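Local coordinates for protein peptidase M42 (Thaumarchaeota archaeon SCGC AB-539-E09, PDB 5DS0) that probably removes amino acids from the N-terminus of peptides as a TET aminopeptidase of the M42 family, with two cobalt ions bound in its active site, at residues Val167-Asp180 with Thr321-Lys334. Numbering follows the deposited sequence.
Sequences VIQNGRVAMGKAFD and TRHIHSHVGLLSLK. With CO (cobalt (II) ion), chain U; CO (cobalt (II) ion), chain T.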
ATOM      1  N   VAL C 167     -16.895  25.021  39.223  1.00 30.76           N
ATOM      2  CA  VAL C 167     -17.855  23.951  39.454  1.00 30.86           C
ATOM      3  C   VAL C 167     -19.047  24.165  38.541  1.00 31.12           C
ATOM      4  O   VAL C 167     -19.529  25.287  38.393  1.00 32.09           O
ATOM      5  CB  VAL C 167     -18.338  23.925  40.906  1.00 31.27           C
ATOM      6  CG1 VAL C 167     -19.322  22.785  41.115  1.00 31.47           C
ATOM      7  CG2 VAL C 167     -17.162  23.772  41.854  1.00 30.95           C
ATOM      8  N   ILE C 168     -19.530  23.085  37.940  1.00 30.81           N
ATOM      9  CA  ILE C 168     -20.681  23.146  37.031  1.00 30.91           C
ATOM     10  C   ILE C 168     -21.771  22.161  37.465  1.00 31.21           C
ATOM     11  O   ILE C 168     -21.660  21.518  38.510  1.00 30.38           O
ATOM     12  CB  ILE C 168     -20.244  22.895  35.573  1.00 30.22           C
ATOM     13  CG1 ILE C 168     -19.530  21.555  35.442  1.00 29.66           C
ATOM     14  CG2 ILE C 168     -19.344  24.025  35.107  1.00 30.09           C
ATOM     15  CD1 ILE C 168     -19.319  21.119  34.012  1.00 29.48           C
ATOM     16  N   GLN C 169     -22.825  22.062  36.662  1.00 32.33           N
ATOM     17  CA  GLN C 169     -23.939  21.147  36.941  1.00 33.56           C
ATOM     18  C   GLN C 169     -24.518  21.371  38.330  1.00 34.85           C
ATOM     19  O   GLN C 169     -24.576  20.458  39.149  1.00 34.28           O
ATOM     20  CB  GLN C 169     -23.483  19.699  36.777  1.00 32.97           C
ATOM     21  CG  GLN C 169     -23.245  19.299  35.336  1.00 32.30           C
ATOM     22  CD  GLN C 169     -24.535  19.171  34.555  1.00 32.74           C
ATOM     23  OE1 GLN C 169     -25.608  19.007  35.124  1.00 33.84           O
ATOM     24  NE2 GLN C 169     -24.431  19.204  33.247  1.00 32.53           N
ATOM     25  N   ASN C 170     -24.918  22.614  38.592  1.00 36.61           N
ATOM     26  CA  ASN C 170     -25.557  22.961  39.853  1.00 38.10           C
ATOM     27  C   ASN C 170     -24.739  22.470  41.027  1.00 38.18           C
ATOM     28  O   ASN C 170     -25.261  21.829  41.925  1.00 38.56           O
ATOM     29  CB  ASN C 170     -26.950  22.347  39.930  1.00 39.11           C
ATOM     30  CG  ASN C 170     -27.771  22.626  38.694  1.00 40.72           C
ATOM     31  OD1 ASN C 170     -27.837  21.811  37.763  1.00 40.46           O
ATOM     32  ND2 ASN C 170     -28.360  23.824  38.646  1.00 42.83           N
ATOM     33  N   GLY C 171     -23.448  22.773  41.020  1.00 38.26           N
ATOM     34  CA  GLY C 171     -22.590  22.478  42.167  1.00 38.26           C
ATOM     35  C   GLY C 171     -22.134  21.035  42.312  1.00 37.78           C
ATOM     36  O   GLY C 171     -21.461  20.726  43.277  1.00 38.03           O
ATOM     37  N   ARG C 172     -22.450  20.177  41.342  1.00 37.87           N
ATOM     38  CA  ARG C 172     -22.200  18.730  41.448  1.00 37.18           C
ATOM     39  C   ARG C 172     -20.844  18.272  40.892  1.00 35.26           C
ATOM     40  O   ARG C 172     -20.304  17.279  41.358  1.00 33.60           O
ATOM     41  CB  ARG C 172     -23.294  17.947  40.712  1.00 38.11           C
ATOM     42  CG  ARG C 172     -24.565  17.725  41.497  1.00 39.76           C
ATOM     43  CD  ARG C 172     -25.481  16.722  40.809  1.00 41.36           C
ATOM     44  NE  ARG C 172     -25.655  16.971  39.369  1.00 42.94           N
ATOM     45  CZ  ARG C 172     -26.577  17.759  38.807  1.00 44.88           C
ATOM     46  NH1 ARG C 172     -27.457  18.425  39.558  1.00 46.94           N
ATOM     47  NH2 ARG C 172     -26.616  17.879  37.482  1.00 44.00           N
ATOM     48  N   VAL C 173     -20.323  18.991  39.898  1.00 34.37           N
ATOM     49  CA  VAL C 173     -19.184  18.528  39.092  1.00 33.66           C
ATOM     50  C   VAL C 173     -18.085  19.568  38.979  1.00 33.52           C
ATOM     51  O   VAL C 173     -18.337  20.701  38.588  1.00 33.57           O
ATOM     52  CB  VAL C 173     -19.627  18.214  37.658  1.00 33.02           C
ATOM     53  CG1 VAL C 173     -18.440  17.903  36.782  1.00 32.23           C
ATOM     54  CG2 VAL C 173     -20.621  17.059  37.645  1.00 33.05           C
ATOM     55  N   ALA C 174     -16.871  19.169  39.328  1.00 33.79           N
ATOM     56  CA  ALA C 174     -15.723  20.067  39.329  1.00 34.48           C
ATOM     57  C   ALA C 174     -15.025  20.030  37.984  1.00 34.67           C
ATOM     58  O   ALA C 174     -14.893  18.962  37.389  1.00 34.26           O
ATOM     59  CB  ALA C 174     -14.753  19.661  40.429  1.00 34.82           C
HETATM   60  N   MSE C 175     -14.562  21.189  37.528  1.00 35.20           N
HETATM   61  CA  MSE C 175     -13.931  21.314  36.218  1.00 35.96           C
HETATM   62  C   MSE C 175     -12.624  22.031  36.354  1.00 34.53           C
HETATM   63  O   MSE C 175     -12.564  23.106  36.939  1.00 34.86           O
HETATM   64  CB  MSE C 175     -14.834  22.117  35.309  1.00 38.69           C
HETATM   65  CG  MSE C 175     -14.306  22.226  33.883  1.00 41.71           C
HETATM   66 SE   MSE C 175     -15.691  23.148  32.798  0.85 49.42          SE
HETATM   67  CE  MSE C 175     -14.855  23.296  31.027  1.00 48.32           C
ATOM     68  N   GLY C 176     -11.565  21.440  35.810  1.00 32.92           N
ATOM     69  CA  GLY C 176     -10.240  22.015  35.877  1.00 32.32           C
ATOM     70  C   GLY C 176      -9.161  21.008  35.577  1.00 31.90           C
ATOM     71  O   GLY C 176      -9.427  19.924  35.061  1.00 32.46           O
ATOM     72  N   LYS C 177      -7.918  21.392  35.832  1.00 32.26           N
ATOM     73  CA  LYS C 177      -6.776  20.537  35.503  1.00 31.87           C
ATOM     74  C   LYS C 177      -6.239  19.884  36.756  1.00 31.50           C
ATOM     75  O   LYS C 177      -6.672  20.182  37.864  1.00 31.41           O
ATOM     76  CB  LYS C 177      -5.664  21.347  34.852  1.00 32.16           C
ATOM     77  CG  LYS C 177      -4.916  22.267  35.814  1.00 32.77           C
ATOM     78  CD  LYS C 177      -3.779  22.990  35.121  1.00 33.01           C
ATOM     79  CE  LYS C 177      -3.177  24.074  35.994  1.00 33.59           C
ATOM     80  NZ  LYS C 177      -2.243  23.488  36.984  1.00 34.27           N
ATOM     81  N   ALA C 178      -5.307  18.967  36.552  1.00 31.12           N
ATOM     82  CA  ALA C 178      -4.532  18.366  37.630  1.00 31.15           C
ATOM     83  C   ALA C 178      -5.322  17.551  38.648  1.00 31.39           C
ATOM     84  O   ALA C 178      -4.792  17.232  39.715  1.00 32.36           O
ATOM     85  CB  ALA C 178      -3.708  19.434  38.329  1.00 31.49           C
ATOM     86  N   PHE C 179      -6.564  17.179  38.340  1.00 31.40           N
ATOM     87  CA  PHE C 179      -7.284  16.273  39.225  1.00 31.33           C
ATOM     88  C   PHE C 179      -6.419  15.043  39.487  1.00 30.69           C
ATOM     89  O   PHE C 179      -6.389  14.554  40.602  1.00 31.39           O
ATOM     90  CB  PHE C 179      -8.623  15.855  38.643  1.00 31.63           C
ATOM     91  CG  PHE C 179      -9.647  16.950  38.629  1.00 32.29           C
ATOM     92  CD1 PHE C 179      -9.883  17.715  39.753  1.00 32.91           C
ATOM     93  CD2 PHE C 179     -10.407  17.187  37.501  1.00 32.55           C
ATOM     94  CE1 PHE C 179     -10.835  18.711  39.742  1.00 32.92           C
ATOM     95  CE2 PHE C 179     -11.363  18.183  37.489  1.00 32.67           C
ATOM     96  CZ  PHE C 179     -11.568  18.951  38.607  1.00 32.90           C
ATOM     97  N   ASP C 180      -5.723  14.568  38.460  1.00 29.65           N
ATOM     98  CA  ASP C 180      -4.758  13.501  38.586  1.00 29.19           C
ATOM     99  C   ASP C 180      -3.455  14.131  39.019  1.00 29.86           C
ATOM    100  O   ASP C 180      -2.775  14.723  38.185  1.00 30.85           O
ATOM    101  CB  ASP C 180      -4.596  12.824  37.224  1.00 28.67           C
ATOM    102  CG  ASP C 180      -3.581  11.706  37.227  1.00 28.31           C
ATOM    103  OD1 ASP C 180      -3.156  11.255  38.317  1.00 28.36           O
ATOM    104  OD2 ASP C 180      -3.208  11.269  36.112  1.00 28.04           O
ATOM    105  N   THR C 321     -12.775  10.128  36.856  1.00 32.26           N
ATOM    106  CA  THR C 321     -12.485  11.450  36.316  1.00 31.35           C
ATOM    107  C   THR C 321     -12.516  11.361  34.798  1.00 31.54           C
ATOM    108  O   THR C 321     -11.997  10.422  34.235  1.00 31.96           O
ATOM    109  CB  THR C 321     -11.087  11.916  36.751  1.00 30.58           C
ATOM    110  OG1 THR C 321     -11.013  11.913  38.186  1.00 30.66           O
ATOM    111  CG2 THR C 321     -10.774  13.303  36.228  1.00 30.06           C
ATOM    112  N   ARG C 322     -13.155  12.325  34.149  1.00 31.40           N
ATOM    113  CA  ARG C 322     -13.218  12.369  32.702  1.00 32.12           C
ATOM    114  C   ARG C 322     -12.114  13.269  32.175  1.00 32.21           C
ATOM    115  O   ARG C 322     -11.850  14.322  32.737  1.00 32.51           O
ATOM    116  CB  ARG C 322     -14.562  12.911  32.247  1.00 32.84           C
ATOM    117  CG  ARG C 322     -15.763  12.103  32.721  1.00 33.63           C
ATOM    118  CD  ARG C 322     -17.045  12.695  32.155  1.00 34.55           C
ATOM    119  NE  ARG C 322     -18.265  11.956  32.499  1.00 35.71           N
ATOM    120  CZ  ARG C 322     -19.499  12.363  32.185  1.00 37.45           C
ATOM    121  NH1 ARG C 322     -19.692  13.497  31.520  1.00 37.92           N
ATOM    122  NH2 ARG C 322     -20.557  11.647  32.538  1.00 38.94           N
ATOM    123  N   HIS C 323     -11.450  12.832  31.118  1.00 33.14           N
ATOM    124  CA  HIS C 323     -10.434  13.615  30.426  1.00 33.79           C
ATOM    125  C   HIS C 323      -9.189  13.957  31.256  1.00 33.71           C
ATOM    126  O   HIS C 323      -8.761  15.122  31.324  1.00 34.49           O
ATOM    127  CB  HIS C 323     -11.061  14.886  29.843  1.00 34.02           C
ATOM    128  CG  HIS C 323     -12.450  14.684  29.331  1.00 34.54           C
ATOM    129  ND1 HIS C 323     -12.748  13.807  28.314  1.00 35.19           N
ATOM    130  CD2 HIS C 323     -13.628  15.237  29.708  1.00 34.69           C
ATOM    131  CE1 HIS C 323     -14.050  13.823  28.092  1.00 36.00           C
ATOM    132  NE2 HIS C 323     -14.607  14.687  28.920  1.00 35.20           N
ATOM    133  N   ILE C 324      -8.594  12.943  31.867  1.00 33.57           N
ATOM    134  CA  ILE C 324      -7.333  13.147  32.571  1.00 33.55           C
ATOM    135  C   ILE C 324      -6.189  13.314  31.565  1.00 33.99           C
ATOM    136  O   ILE C 324      -6.383  13.106  30.378  1.00 33.68           O
ATOM    137  CB  ILE C 324      -7.009  12.000  33.531  1.00 34.02           C
ATOM    138  CG1 ILE C 324      -6.873  10.683  32.774  1.00 35.72           C
ATOM    139  CG2 ILE C 324      -8.088  11.889  34.588  1.00 33.87           C
ATOM    140  CD1 ILE C 324      -6.187   9.594  33.579  1.00 36.42           C
ATOM    141  N   HIS C 325      -5.012  13.716  32.058  1.00 33.52           N
ATOM    142  CA  HIS C 325      -3.855  13.966  31.212  1.00 34.22           C
ATOM    143  C   HIS C 325      -4.218  14.890  30.037  1.00 34.64           C
ATOM    144  O   HIS C 325      -3.792  14.685  28.899  1.00 36.03           O
ATOM    145  CB  HIS C 325      -3.265  12.644  30.710  1.00 35.18           C
ATOM    146  CG  HIS C 325      -2.546  11.859  31.767  1.00 35.02           C
ATOM    147  ND1 HIS C 325      -1.409  11.131  31.496  1.00 36.17           N
ATOM    148  CD2 HIS C 325      -2.794  11.692  33.091  1.00 33.58           C
ATOM    149  CE1 HIS C 325      -0.992  10.544  32.604  1.00 35.80           C
ATOM    150  NE2 HIS C 325      -1.804  10.882  33.588  1.00 34.01           N
ATOM    151  N   SER C 326      -5.013  15.908  30.335  1.00 34.10           N
ATOM    152  CA  SER C 326      -5.404  16.910  29.362  1.00 34.34           C
ATOM    153  C   SER C 326      -5.625  18.241  30.094  1.00 32.33           C
ATOM    154  O   SER C 326      -5.575  18.293  31.305  1.00 31.41           O
ATOM    155  CB  SER C 326      -6.652  16.440  28.580  1.00 35.58           C
ATOM    156  OG  SER C 326      -7.879  16.902  29.136  1.00 35.96           O
ATOM    157  N   HIS C 327      -5.863  19.314  29.357  1.00 31.66           N
ATOM    158  CA  HIS C 327      -6.007  20.630  29.984  1.00 30.54           C
ATOM    159  C   HIS C 327      -7.160  20.720  30.961  1.00 29.20           C
ATOM    160  O   HIS C 327      -7.081  21.441  31.950  1.00 29.27           O
ATOM    161  CB  HIS C 327      -6.152  21.738  28.932  1.00 30.80           C
ATOM    162  CG  HIS C 327      -4.846  22.227  28.414  1.00 31.63           C
ATOM    163  ND1 HIS C 327      -3.960  21.409  27.749  1.00 32.69           N
ATOM    164  CD2 HIS C 327      -4.262  23.444  28.479  1.00 32.11           C
ATOM    165  CE1 HIS C 327      -2.883  22.102  27.428  1.00 33.44           C
ATOM    166  NE2 HIS C 327      -3.045  23.342  27.853  1.00 33.27           N
ATOM    167  N   VAL C 328      -8.245  20.027  30.679  1.00 28.36           N
ATOM    168  CA  VAL C 328      -9.423  20.174  31.502  1.00 27.70           C
ATOM    169  C   VAL C 328     -10.158  18.856  31.637  1.00 27.26           C
ATOM    170  O   VAL C 328     -10.400  18.153  30.666  1.00 27.29           O
ATOM    171  CB  VAL C 328     -10.325  21.328  30.977  1.00 27.86           C
ATOM    172  CG1 VAL C 328     -10.668  21.152  29.513  1.00 28.34           C
ATOM    173  CG2 VAL C 328     -11.591  21.461  31.804  1.00 27.78           C
ATOM    174  N   GLY C 329     -10.512  18.533  32.871  1.00 27.29           N
ATOM    175  CA  GLY C 329     -11.185  17.280  33.186  1.00 27.74           C
ATOM    176  C   GLY C 329     -12.380  17.552  34.057  1.00 27.86           C
ATOM    177  O   GLY C 329     -12.571  18.670  34.493  1.00 27.25           O
ATOM    178  N   LEU C 330     -13.180  16.517  34.316  1.00 28.93           N
ATOM    179  CA  LEU C 330     -14.362  16.652  35.174  1.00 29.73           C
ATOM    180  C   LEU C 330     -14.401  15.525  36.178  1.00 30.06           C
ATOM    181  O   LEU C 330     -14.080  14.398  35.842  1.00 29.75           O
ATOM    182  CB  LEU C 330     -15.626  16.580  34.335  1.00 30.19           C
ATOM    183  CG  LEU C 330     -15.728  17.599  33.210  1.00 30.53           C
ATOM    184  CD1 LEU C 330     -16.851  17.225  32.266  1.00 31.27           C
ATOM    185  CD2 LEU C 330     -15.954  18.986  33.783  1.00 30.80           C
ATOM    186  N   LEU C 331     -14.807  15.828  37.406  1.00 30.98           N
ATOM    187  CA  LEU C 331     -15.108  14.772  38.374  1.00 31.70           C
ATOM    188  C   LEU C 331     -16.282  15.154  39.269  1.00 32.04           C
ATOM    189  O   LEU C 331     -16.646  16.317  39.335  1.00 31.49           O
ATOM    190  CB  LEU C 331     -13.861  14.401  39.197  1.00 31.73           C
ATOM    191  CG  LEU C 331     -13.142  15.457  40.031  1.00 32.04           C
ATOM    192  CD1 LEU C 331     -13.938  15.836  41.270  1.00 33.14           C
ATOM    193  CD2 LEU C 331     -11.799  14.924  40.462  1.00 31.97           C
ATOM    194  N   SER C 332     -16.841  14.153  39.951  1.00 32.83           N
ATOM    195  CA  SER C 332     -18.005  14.337  40.822  1.00 33.90           C
ATOM    196  C   SER C 332     -17.595  14.650  42.263  1.00 34.04           C
ATOM    197  O   SER C 332     -16.817  13.918  42.863  1.00 33.71           O
ATOM    198  CB  SER C 332     -18.856  13.077  40.806  1.00 34.46           C
ATOM    199  OG  SER C 332     -19.762  13.044  41.895  1.00 36.96           O
ATOM    200  N   LEU C 333     -18.127  15.730  42.822  1.00 35.05           N
ATOM    201  CA  LEU C 333     -17.856  16.081  44.218  1.00 35.57           C
ATOM    202  C   LEU C 333     -18.455  15.070  45.178  1.00 36.93           C
ATOM    203  O   LEU C 333     -17.941  14.880  46.277  1.00 37.21           O
ATOM    204  CB  LEU C 333     -18.390  17.466  44.546  1.00 36.19           C
ATOM    205  CG  LEU C 333     -17.672  18.568  43.784  1.00 36.37           C
ATOM    206  CD1 LEU C 333     -18.318  19.900  44.107  1.00 37.76           C
ATOM    207  CD2 LEU C 333     -16.183  18.606  44.115  1.00 35.89           C
ATOM    208  N   LYS C 334     -19.548  14.438  44.759  1.00 38.08           N
ATOM    209  CA  LYS C 334     -20.172  13.387  45.524  1.00 38.81           C
ATOM    210  C   LYS C 334     -19.263  12.159  45.621  1.00 38.33           C
ATOM    211  O   LYS C 334     -19.102  11.608  46.711  1.00 38.54           O
ATOM    212  CB  LYS C 334     -21.495  13.011  44.890  1.00 40.20           C
ATOM    213  CG  LYS C 334     -22.322  12.065  45.731  1.00 41.79           C
ATOM    214  CD  LYS C 334     -23.468  11.491  44.929  1.00 43.80           C
ATOM    215  CE  LYS C 334     -24.203  10.453  45.756  1.00 46.08           C
ATOM    216  NZ  LYS C 334     -25.164   9.667  44.925  1.00 48.07           N
TER
HETATM  217 CO    CO U 402      -1.672  10.316  35.652  1.00 29.98          CO
HETATM  218 CO    CO T 401      -1.960   9.662  38.486  1.00 22.75          CO
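Leu331 lays its CD2 methyl over one face of the Phe179 ring in a CH-pi contact, 3.7 Å from the centroid and shifted toward the rim. Its CG takes the hindered place between backbone N and carbonyl carbon (chi1 59°), and the turn about CB-CG sends CD2 over the ring and CD1 to Ala174 CB. The ring's edge meets the strand backbone, with CE2 3.3 Å from Gly329 O. Without the ring, as with an alanine at Phe179, Leu331 CD2 would probably lose its aromatic partner and a gap open beside Gly329. Strands 173-176 and 329-332 run antiparallel, with Ala174-Leu331 and Gly176-Gly329 as hydrogen-bonded pairs and Val173-Ser332 and Met175-Leu330 as non-hydrogen-bonded ones. Past Val173 and Ser332, Leu333 N hydrogen-bonds to Arg172 O (3.0 Å, 167° at the hydrogen); Leu333 CD1 lies 3.4 Å from Gly171 O, with CD2 on Ala174 CB. On the other face of the sheet, the extended Met175 lies alongside Leu330, Met175 CG 3.6 Å from Leu330 CD2. Past Phe179, the Asp180 carboxylate bridges the two cobalt ions, OD2 at 1.9 Å from the one that His325 NE2 binds at 2.1 Å, OD1 on the other. Carboxylate and imidazole are nearly coplanar, 18° apart; Gly90 O accepts a hydrogen bond from His325 ND1, and Glu215 joins their shared ion. The contact thus ties hydrophobic sheet packing to a dinuclear metal centre, whose shared carboxylate fits the co-catalytic site of M42 aminopeptidases.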